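Local atomic coordinates of cruciferin (Brassica napus, PDB entry 3KGL), a protein that probably serves as a seed storage protein, an 11S globulin whose mature form is a hexamer and which acts as a nutrient reservoir. Residues S62-S67 and R319-S324; M76-P81 and P159-W164; C283-T288 and L315-F320; D289-P294 and S308-Y313. All coordinates share one frame; numbering follows the deposited sequence.

In the fold
Contacts 1, 3 and 4 join the two cupin domains of one subunit, while contact 2 pairs strands within the first domain. The centres of contacts 1 and 3 lie about 10 Å apart, and both use helix 318-321. Contact 4 sits about 13 Å from contact 3, centre to centre, where Leu310 and Leu315 meet. Contact 2 lies about 13 Å from both contact 1 and contact 3 by their centres, and Arg78 of contact 2 touches Cys287 and Thr288 of contact 3. Contacts 2 and 4 do not touch; their nearest atoms are about 7 Å apart. Residues 283-294 run from near strand 73-79 to strand 305-310, linking the first sheet system to the second.

Contact 1: residues S62-S67 and R319-S324; sequences STAKLS and RFLRLS
At the seam between the two cupin domains of this bicupin subunit, Ala64 and Leu66 of the first domain pack on Leu321 and Leu323 of the second. The evidence is mainly apolar: the two segments share carbon contacts and no polar bond, and methyls also rest against two backbone carbonyl oxygens. Ala64 CB touches both leucines, 3.8 Å from Leu321 CG and 3.8 Å from Leu323 CD1. Leu321 CD2 comes to 4.0 Å from Lys65 O. Leu323 carries CG anti to its carbonyl carbon (chi1 -72°), which sends CG toward residues 64-66; CD1, besides meeting Ala64 CB, stands 4.1 Å from Leu66 CB. Leu66 CD1 lies 4.0 Å from Leu323 CB and 3.8 Å from Ser324 O. The positive phi of Arg322 (58°) ends the helix, and Leu321 and Leu323 both point toward residues 64-66. Strand 153-157 flanks the pair, with Leu321 on Ala156 and Leu66 on Thr154, and Phe400 of the second domain also touches Leu66. The result is an apolar interface between two cupin domains, as expected of the bicupin fold of 11S globulins.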
# COMPACT_ATOMS: atom_id res chain seq x y z
N SER A 62 1.32 -5.07 -15.57
CA SER A 62 0.41 -4.60 -14.53
C SER A 62 1.18 -4.08 -13.31
O SER A 62 0.58 -3.66 -12.31
CB SER A 62 -0.54 -5.73 -14.13
OG SER A 62 0.16 -6.85 -13.61
N THR A 63 2.50 -4.12 -13.39
CA THR A 63 3.36 -3.69 -12.31
C THR A 63 4.46 -2.80 -12.85
O THR A 63 4.71 -2.77 -14.05
CB THR A 63 4.07 -4.87 -11.67
OG1 THR A 63 5.01 -5.40 -12.61
CG2 THR A 63 3.07 -5.94 -11.28
N ALA A 64 5.14 -2.10 -11.95
CA ALA A 64 6.31 -1.33 -12.34
C ALA A 64 7.38 -2.25 -12.95
O ALA A 64 7.45 -3.43 -12.66
CB ALA A 64 6.86 -0.62 -11.14
N LYS A 65 8.21 -1.68 -13.81
CA LYS A 65 9.21 -2.45 -14.52
C LYS A 65 10.46 -1.60 -14.52
O LYS A 65 10.42 -0.42 -14.86
CB LYS A 65 8.75 -2.69 -15.96
CG LYS A 65 9.34 -3.93 -16.62
CD LYS A 65 8.75 -4.19 -18.01
CE LYS A 65 9.66 -3.66 -19.13
NZ LYS A 65 9.81 -4.62 -20.28
N LEU A 66 11.57 -2.19 -14.11
CA LEU A 66 12.84 -1.51 -14.19
C LEU A 66 13.78 -2.43 -14.95
O LEU A 66 14.07 -3.54 -14.50
CB LEU A 66 13.38 -1.20 -12.79
CG LEU A 66 14.02 0.18 -12.56
CD1 LEU A 66 14.74 0.22 -11.21
CD2 LEU A 66 14.97 0.54 -13.68
N SER A 67 14.22 -2.00 -16.12
CA SER A 67 14.99 -2.87 -17.00
C SER A 67 16.45 -2.43 -17.01
O SER A 67 16.74 -1.26 -16.79
CB SER A 67 14.43 -2.84 -18.44
OG SER A 67 13.05 -3.19 -18.50
N ARG A 319 9.92 7.98 -8.17
CA ARG A 319 9.17 8.23 -6.94
C ARG A 319 7.76 7.65 -7.05
O ARG A 319 7.08 7.43 -6.05
CB ARG A 319 9.11 9.73 -6.63
CG ARG A 319 8.39 10.07 -5.32
CD ARG A 319 8.86 9.21 -4.14
NE ARG A 319 10.30 9.30 -3.91
CZ ARG A 319 10.88 10.07 -2.99
NH1 ARG A 319 10.13 10.83 -2.20
NH2 ARG A 319 12.20 10.08 -2.86
N PHE A 320 7.33 7.40 -8.28
CA PHE A 320 6.03 6.81 -8.50
C PHE A 320 6.16 5.31 -8.59
O PHE A 320 5.35 4.59 -8.00
CB PHE A 320 5.38 7.40 -9.75
CG PHE A 320 5.19 8.89 -9.69
CD1 PHE A 320 4.46 9.47 -8.66
CD2 PHE A 320 5.74 9.72 -10.66
CE1 PHE A 320 4.29 10.84 -8.60
CE2 PHE A 320 5.58 11.10 -10.60
CZ PHE A 320 4.85 11.66 -9.57
N LEU A 321 7.18 4.85 -9.32
CA LEU A 321 7.49 3.42 -9.46
C LEU A 321 7.84 2.69 -8.16
O LEU A 321 7.67 1.48 -8.06
CB LEU A 321 8.62 3.20 -10.46
CG LEU A 321 8.18 2.83 -11.88
CD1 LEU A 321 7.08 3.74 -12.37
CD2 LEU A 321 9.35 2.87 -12.82
N ARG A 322 8.32 3.43 -7.16
CA ARG A 322 8.77 2.84 -5.91
C ARG A 322 9.89 1.81 -6.19
O ARG A 322 9.87 0.69 -5.66
CB ARG A 322 7.59 2.19 -5.16
CG ARG A 322 6.60 3.16 -4.48
CD ARG A 322 5.45 2.40 -3.76
NE ARG A 322 5.90 1.32 -2.87
CZ ARG A 322 5.10 0.46 -2.23
NH1 ARG A 322 3.78 0.53 -2.37
NH2 ARG A 322 5.62 -0.49 -1.45
N LEU A 323 10.85 2.20 -7.04
CA LEU A 323 11.98 1.34 -7.43
C LEU A 323 13.28 2.14 -7.58
O LEU A 323 13.27 3.35 -7.81
CB LEU A 323 11.69 0.55 -8.72
CG LEU A 323 10.69 -0.61 -8.63
CD1 LEU A 323 10.47 -1.26 -9.97
CD2 LEU A 323 11.20 -1.64 -7.66
N SER A 324 14.40 1.43 -7.47
CA SER A 324 15.72 2.02 -7.24
C SER A 324 16.71 1.04 -7.84
O SER A 324 16.44 -0.16 -7.88
CB SER A 324 15.94 2.19 -5.72
OG SER A 324 17.29 2.48 -5.37

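Contact 2: residues M76-P81 and P159-W164; sequences MGRVVP and PGVAQW
Gln163 lies beside Arg78 in an antiparallel strand pair of the first cupin domain, where strand 73-79 meets strand 162-166; the short axes run at 167° to each other. Followed outward, the Gln163 side chain first passes the neighbouring backbone, CB at 3.6 Å from Gly77 O. CG then comes alongside Arg78, 3.6 Å from Arg78 CG, and the two chains continue in the same direction. Extended beyond CG, the chain takes its amide to Arg78 and Met76. CD lies near the thioether sulfur, and NE2 rests against the aliphatic part of Arg78, 3.2 Å from Arg78 CD, with Met76 SD 3.8 Å from the same NE2. The other amide atom, OE1, packs by Lys65 CE. The guanidinium of Arg78 goes on to a salt bridge with Glu147, and Val161 CG1 crosses Arg78 obliquely, 3.5 Å from Arg78 CG.

On the opposite face of the sheet from Gln163, Trp164 folds back over Gly77, a cross-strand aromatic-glycine pair at an antiparallel hydrogen-bonded position. Its CG sits between the backbone N and carbonyl carbon (chi1 55°), laying the indole over the glycine backbone, which has no side chain to obstruct it. Gly77 N donates to Trp164 O at 3.1 Å, and Trp164 N to Gly77 O at 3.2 Å. Gly77 CA makes a CH-pi contact, 3.8 Å from the centroid of the Trp164 five-membered ring and 29° off its normal.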
# COMPACT_ATOMS: atom_id res chain seq x y z
N MET A 76 14.69 0.77 -28.73
CA MET A 76 13.53 0.61 -27.86
C MET A 76 12.43 1.62 -28.14
O MET A 76 12.68 2.76 -28.49
CB MET A 76 13.92 0.72 -26.40
CG MET A 76 12.73 1.06 -25.53
SD MET A 76 13.20 1.34 -23.83
CE MET A 76 14.19 2.82 -24.00
N GLY A 77 11.19 1.18 -27.96
CA GLY A 77 10.04 2.03 -28.15
C GLY A 77 9.10 1.93 -26.97
O GLY A 77 8.64 0.85 -26.60
N ARG A 78 8.82 3.07 -26.37
CA ARG A 78 7.84 3.17 -25.30
C ARG A 78 6.64 3.80 -25.98
O ARG A 78 6.80 4.51 -26.98
CB ARG A 78 8.37 4.10 -24.21
CG ARG A 78 8.36 3.55 -22.77
CD ARG A 78 9.50 4.16 -21.95
NE ARG A 78 9.76 5.54 -22.38
CZ ARG A 78 10.96 6.09 -22.46
NH1 ARG A 78 12.04 5.39 -22.14
NH2 ARG A 78 11.09 7.35 -22.87
N VAL A 79 5.44 3.54 -25.47
CA VAL A 79 4.24 4.21 -25.95
C VAL A 79 3.35 4.50 -24.76
O VAL A 79 2.81 3.58 -24.14
CB VAL A 79 3.44 3.34 -26.93
CG1 VAL A 79 2.16 4.07 -27.34
CG2 VAL A 79 4.27 3.00 -28.15
N VAL A 80 3.17 5.78 -24.45
CA VAL A 80 2.35 6.17 -23.31
C VAL A 80 0.90 6.48 -23.71
O VAL A 80 0.60 6.62 -24.90
CB VAL A 80 2.94 7.39 -22.62
CG1 VAL A 80 4.44 7.21 -22.45
CG2 VAL A 80 2.66 8.60 -23.45
N PRO A 81 -0.01 6.58 -22.72
CA PRO A 81 -1.40 6.97 -23.01
C PRO A 81 -1.53 8.43 -23.46
O PRO A 81 -1.43 9.35 -22.65
CB PRO A 81 -2.12 6.78 -21.66
CG PRO A 81 -1.24 5.84 -20.87
CD PRO A 81 0.16 6.13 -21.33
N PRO A 159 3.29 1.00 -14.83
CA PRO A 159 2.24 0.03 -15.19
C PRO A 159 1.40 0.61 -16.32
O PRO A 159 0.96 1.76 -16.21
CB PRO A 159 1.39 -0.07 -13.92
CG PRO A 159 2.31 0.31 -12.81
CD PRO A 159 3.34 1.26 -13.38
N GLY A 160 1.19 -0.15 -17.39
CA GLY A 160 0.35 0.30 -18.48
C GLY A 160 1.09 0.81 -19.69
O GLY A 160 0.49 0.99 -20.75
N VAL A 161 2.38 1.06 -19.55
CA VAL A 161 3.21 1.49 -20.67
C VAL A 161 3.68 0.30 -21.52
O VAL A 161 4.22 -0.67 -20.99
CB VAL A 161 4.45 2.24 -20.18
CG1 VAL A 161 5.30 2.67 -21.36
CG2 VAL A 161 4.06 3.43 -19.32
N ALA A 162 3.48 0.37 -22.83
CA ALA A 162 3.91 -0.70 -23.72
C ALA A 162 5.31 -0.44 -24.25
O ALA A 162 5.63 0.68 -24.60
CB ALA A 162 2.95 -0.85 -24.87
N GLN A 163 6.14 -1.49 -24.31
CA GLN A 163 7.51 -1.41 -24.85
C GLN A 163 7.85 -2.58 -25.75
O GLN A 163 7.42 -3.70 -25.51
CB GLN A 163 8.53 -1.39 -23.73
CG GLN A 163 8.91 -0.02 -23.25
CD GLN A 163 9.82 -0.09 -22.05
OE1 GLN A 163 10.16 -1.17 -21.59
NE2 GLN A 163 10.22 1.07 -21.53
N TRP A 164 8.67 -2.30 -26.76
CA TRP A 164 9.19 -3.32 -27.68
C TRP A 164 10.69 -3.08 -27.86
O TRP A 164 11.14 -1.94 -27.85
CB TRP A 164 8.47 -3.26 -29.04
CG TRP A 164 8.53 -1.90 -29.67
CD1 TRP A 164 7.59 -0.92 -29.59
CD2 TRP A 164 9.60 -1.37 -30.47
NE1 TRP A 164 8.00 0.19 -30.28
CE2 TRP A 164 9.23 -0.06 -30.83
CE3 TRP A 164 10.83 -1.86 -30.91
CZ2 TRP A 164 10.04 0.76 -31.61
CZ3 TRP A 164 11.63 -1.05 -31.68
CH2 TRP A 164 11.24 0.24 -32.02

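Contact 3: residues C283-T288 and L315-F320; sequences CSARCT and LPILRF
Leu315 and Ile317 reach from the turn leading into helix 318-321, in the second cupin domain, to the backbone and side chains of residues 285-287, the loop that leads from the disulfide toward that domain. Both converge on Arg286 O, Leu315 also reaching Cys287 O and Ile317 also Ala285 CB and Cys287 SG. With chi1 at -69°, Leu315 holds CG beside its own backbone N and splits its branches over adjacent carbonyls: CD1 is 3.6 Å from Cys287 O and CD2 is 3.7 Å from Arg286 O. Arg286, extended from CG to NE, crosses Leu315 at a slant, its CD 4.2 Å from Leu315 CD2, and the guanidinium continues to a salt bridge with Asp289.

Ile317 points its CB at the loop and uses CG2 as the meeting point, placing it beside Arg286 O, which thus has a methyl of Leu315 and one of Ile317 near it. The same CG2 touches Ala285 CB at 4.3 Å. A type I turn, Leu315 to Leu318, includes both residues and is closed by Leu318 N bonding to Leu315 O. Upstream, Cys283 is disulfide-bonded to Cys83, consistent with the link that joins the acidic and basic chains of mature 11S globulins. Cys287 SG lies over the Ile317 side chain, 3.8 Å from its CG2 and 4.0 Å from its CG1.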
# COMPACT_ATOMS: atom_id res chain seq x y z
N CYS A 283 4.82 13.99 -18.84
CA CYS A 283 4.67 13.17 -20.04
C CYS A 283 5.97 13.11 -20.83
O CYS A 283 6.20 12.20 -21.63
CB CYS A 283 3.53 13.69 -20.91
SG CYS A 283 3.08 12.62 -22.31
N SER A 284 6.83 14.09 -20.62
CA SER A 284 8.12 14.10 -21.28
C SER A 284 9.24 14.17 -20.25
O SER A 284 10.17 14.97 -20.37
CB SER A 284 8.22 15.26 -22.27
OG SER A 284 7.72 16.46 -21.69
N ALA A 285 9.14 13.34 -19.22
CA ALA A 285 10.22 13.21 -18.25
C ALA A 285 11.29 12.29 -18.83
O ALA A 285 11.07 11.64 -19.86
CB ALA A 285 9.70 12.65 -16.94
N ARG A 286 12.44 12.24 -18.17
CA ARG A 286 13.52 11.33 -18.55
C ARG A 286 13.29 9.96 -17.89
O ARG A 286 13.14 9.87 -16.67
CB ARG A 286 14.88 11.91 -18.12
CG ARG A 286 16.07 11.37 -18.90
CD ARG A 286 17.38 11.66 -18.17
NE ARG A 286 18.55 11.27 -18.96
CZ ARG A 286 19.71 10.89 -18.43
NH1 ARG A 286 19.87 10.83 -17.11
NH2 ARG A 286 20.73 10.55 -19.23
N CYS A 287 13.24 8.91 -18.71
CA CYS A 287 12.95 7.57 -18.22
C CYS A 287 14.09 6.56 -18.43
O CYS A 287 14.06 5.47 -17.88
CB CYS A 287 11.63 7.04 -18.81
SG CYS A 287 10.10 7.55 -17.92
N THR A 288 15.10 6.93 -19.22
CA THR A 288 16.29 6.09 -19.43
C THR A 288 17.54 6.74 -18.82
O THR A 288 17.57 7.96 -18.62
CB THR A 288 16.57 5.84 -20.94
OG1 THR A 288 15.35 5.76 -21.67
CG2 THR A 288 17.36 4.57 -21.13
N LEU A 315 16.02 10.04 -11.48
CA LEU A 315 14.85 9.86 -12.33
C LEU A 315 13.56 10.04 -11.53
O LEU A 315 12.99 9.08 -11.02
CB LEU A 315 14.86 8.48 -12.98
CG LEU A 315 15.94 8.25 -14.04
CD1 LEU A 315 15.44 7.22 -15.03
CD2 LEU A 315 16.28 9.55 -14.76
N PRO A 316 13.11 11.29 -11.41
CA PRO A 316 11.90 11.71 -10.70
C PRO A 316 10.68 10.81 -10.91
O PRO A 316 9.85 10.71 -10.01
CB PRO A 316 11.65 13.09 -11.29
CG PRO A 316 13.03 13.63 -11.45
CD PRO A 316 13.87 12.46 -11.88
N ILE A 317 10.58 10.17 -12.07
CA ILE A 317 9.49 9.23 -12.33
C ILE A 317 9.57 8.01 -11.40
O ILE A 317 8.57 7.33 -11.17
CB ILE A 317 9.44 8.84 -13.83
CG1 ILE A 317 9.22 7.34 -14.02
CG2 ILE A 317 10.72 9.28 -14.55
CD1 ILE A 317 7.78 6.96 -14.27
N LEU A 318 10.75 7.75 -10.84
CA LEU A 318 10.95 6.63 -9.92
C LEU A 318 10.17 6.75 -8.61
O LEU A 318 9.82 5.73 -8.02
CB LEU A 318 12.43 6.44 -9.62
CG LEU A 318 13.17 5.77 -10.76
CD1 LEU A 318 14.66 5.67 -10.51
CD2 LEU A 318 12.55 4.41 -10.99
N ARG A 319 9.92 7.98 -8.17
CA ARG A 319 9.17 8.23 -6.94
C ARG A 319 7.76 7.65 -7.05
O ARG A 319 7.08 7.43 -6.05
CB ARG A 319 9.11 9.73 -6.63
CG ARG A 319 8.39 10.07 -5.32
CD ARG A 319 8.86 9.21 -4.14
NE ARG A 319 10.30 9.30 -3.91
CZ ARG A 319 10.88 10.07 -2.99
NH1 ARG A 319 10.13 10.83 -2.20
NH2 ARG A 319 12.20 10.08 -2.86
N PHE A 320 7.33 7.40 -8.28
CA PHE A 320 6.03 6.81 -8.50
C PHE A 320 6.16 5.31 -8.59
O PHE A 320 5.35 4.59 -8.00
CB PHE A 320 5.38 7.40 -9.75
CG PHE A 320 5.19 8.89 -9.69
CD1 PHE A 320 4.46 9.47 -8.66
CD2 PHE A 320 5.74 9.72 -10.66
CE1 PHE A 320 4.29 10.84 -8.60
CE2 PHE A 320 5.58 11.10 -10.60
CZ PHE A 320 4.85 11.66 -9.57

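Contact 4: residues D289-P294 and S308-Y313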
# COMPACT_ATOMS: atom_id res chain seq x y z
N ASP A 289 18.56 5.95 -18.54
CA ASP A 289 19.80 6.47 -17.95
C ASP A 289 20.89 5.40 -17.98
O ASP A 289 20.59 4.21 -17.94
CB ASP A 289 19.55 6.94 -16.51
CG ASP A 289 20.54 8.01 -16.06
OD1 ASP A 289 21.70 7.99 -16.52
OD2 ASP A 289 20.16 8.87 -15.24
N ASN A 290 22.15 5.80 -18.06
CA ASN A 290 23.23 4.81 -18.14
C ASN A 290 24.10 4.70 -16.89
O ASN A 290 24.77 5.66 -16.48
CB ASN A 290 24.10 5.02 -19.39
CG ASN A 290 25.04 3.86 -19.64
OD1 ASN A 290 26.04 3.69 -18.93
ND2 ASN A 290 24.72 3.03 -20.65
N LEU A 291 24.09 3.51 -16.29
CA LEU A 291 24.74 3.27 -15.01
C LEU A 291 26.20 2.86 -15.17
O LEU A 291 26.95 2.83 -14.19
CB LEU A 291 23.98 2.22 -14.21
CG LEU A 291 22.72 2.74 -13.54
CD1 LEU A 291 22.12 1.67 -12.66
CD2 LEU A 291 23.07 3.98 -12.75
N ASP A 292 26.60 2.54 -16.40
CA ASP A 292 28.01 2.27 -16.69
C ASP A 292 28.83 3.56 -16.86
O ASP A 292 29.98 3.52 -17.28
CB ASP A 292 28.14 1.40 -17.94
CG ASP A 292 27.92 -0.07 -17.64
OD1 ASP A 292 27.99 -0.44 -16.44
OD2 ASP A 292 27.69 -0.85 -18.59
N ASP A 293 28.21 4.68 -16.50
CA ASP A 293 28.84 6.00 -16.55
C ASP A 293 29.35 6.40 -15.17
O ASP A 293 28.58 6.84 -14.32
CB ASP A 293 27.83 7.04 -17.04
CG ASP A 293 28.49 8.24 -17.69
OD1 ASP A 293 29.57 8.68 -17.21
OD2 ASP A 293 27.92 8.75 -18.68
N PRO A 294 30.66 6.22 -14.94
CA PRO A 294 31.39 6.51 -13.70
C PRO A 294 31.44 7.98 -13.29
O PRO A 294 31.78 8.28 -12.14
CB PRO A 294 32.81 6.01 -14.00
CG PRO A 294 32.64 5.01 -15.06
CD PRO A 294 31.52 5.52 -15.91
N SER A 308 27.45 2.94 -8.85
CA SER A 308 26.62 4.03 -9.32
C SER A 308 25.20 3.74 -8.87
O SER A 308 24.87 2.60 -8.54
CB SER A 308 26.69 4.11 -10.84
OG SER A 308 26.87 5.45 -11.28
N THR A 309 24.35 4.76 -8.85
CA THR A 309 23.02 4.57 -8.28
C THR A 309 21.93 5.40 -8.92
O THR A 309 22.14 6.58 -9.20
CB THR A 309 23.03 4.87 -6.78
OG1 THR A 309 23.38 3.69 -6.06
CG2 THR A 309 21.67 5.33 -6.33
N LEU A 310 20.77 4.79 -9.12
CA LEU A 310 19.57 5.49 -9.57
C LEU A 310 18.55 5.73 -8.46
O LEU A 310 17.58 4.99 -8.33
CB LEU A 310 18.90 4.71 -10.68
CG LEU A 310 19.07 5.27 -12.08
CD1 LEU A 310 17.98 4.73 -12.97
CD2 LEU A 310 19.02 6.79 -12.03
N ASN A 311 18.77 6.76 -7.65
CA ASN A 311 17.79 7.19 -6.67
C ASN A 311 16.65 7.85 -7.44
O ASN A 311 16.67 7.90 -8.67
CB ASN A 311 18.42 8.20 -5.70
CG ASN A 311 19.19 7.53 -4.55
OD1 ASN A 311 19.95 8.19 -3.84
ND2 ASN A 311 18.99 6.23 -4.36
N SER A 312 15.65 8.36 -6.72
CA SER A 312 14.59 9.13 -7.36
C SER A 312 15.08 10.55 -7.58
O SER A 312 14.41 11.37 -8.19
CB SER A 312 13.34 9.13 -6.49
OG SER A 312 13.53 9.90 -5.31
N TYR A 313 16.27 10.85 -7.06
CA TYR A 313 16.84 12.18 -7.19
C TYR A 313 17.47 12.30 -8.55
O TYR A 313 18.06 13.32 -8.89
CB TYR A 313 17.89 12.43 -6.11
CG TYR A 313 17.30 12.82 -4.78
CD1 TYR A 313 17.16 14.16 -4.44
CD2 TYR A 313 16.89 11.87 -3.87
CE1 TYR A 313 16.63 14.54 -3.22
CE2 TYR A 313 16.35 12.23 -2.65
CZ TYR A 313 16.22 13.57 -2.33
OH TYR A 313 15.69 13.94 -1.12
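Leu291 meets Ser308 and Leu310 with the branch ending in CD2, and these three residues bury most of the surface in the contact. A chi1 of -78° turns CG away from the carbonyl carbon of Leu291 and brings the isobutyl group across to the strand 308-310. CD2 rests against that strand, about equally near three of its atoms: 4.1 Å from Ser308 CB, 4.2 Å from Thr309 N and 4.3 Å from Leu310 CG. The backbone of Leu291 also takes part, since Ser308 CB lies 3.6 Å from Leu291 O. These carbon contacts make the meeting of Leu291 with the strand one of van der Waals packing. Ser308 OG is 3.8 Å from Asp293 O, too far to count as a hydrogen bond.

The backbone bonding places the contact at a junction between two sheets. The weakly bonded strand 288-290 is the outermost strand, within this chain, of a sheet of the first cupin domain, where Asp289 pairs with Thr154 and Leu291 with Gly152, whereas 305-310 belongs to a sheet of the second domain, with Ser308 bonded to Arg327 and Leu310 to Ala325. Thr154 of the first domain touches both Leu291 and Leu310.

Leu310 is approached by a second residue. Asp289, whose CG stands anti to its backbone N (chi1 -155°), slants across it with OD2 4.0 Å from Leu310 CD2; this carboxylate oxygen is held by the salt bridge to Arg286. Around Leu291 a weak, Asx-turn-like bond runs from Asp292 N to Asn290 OD1 at 2.8 Å, and Asp292 OD1 forms a salt bridge with Arg327 NE.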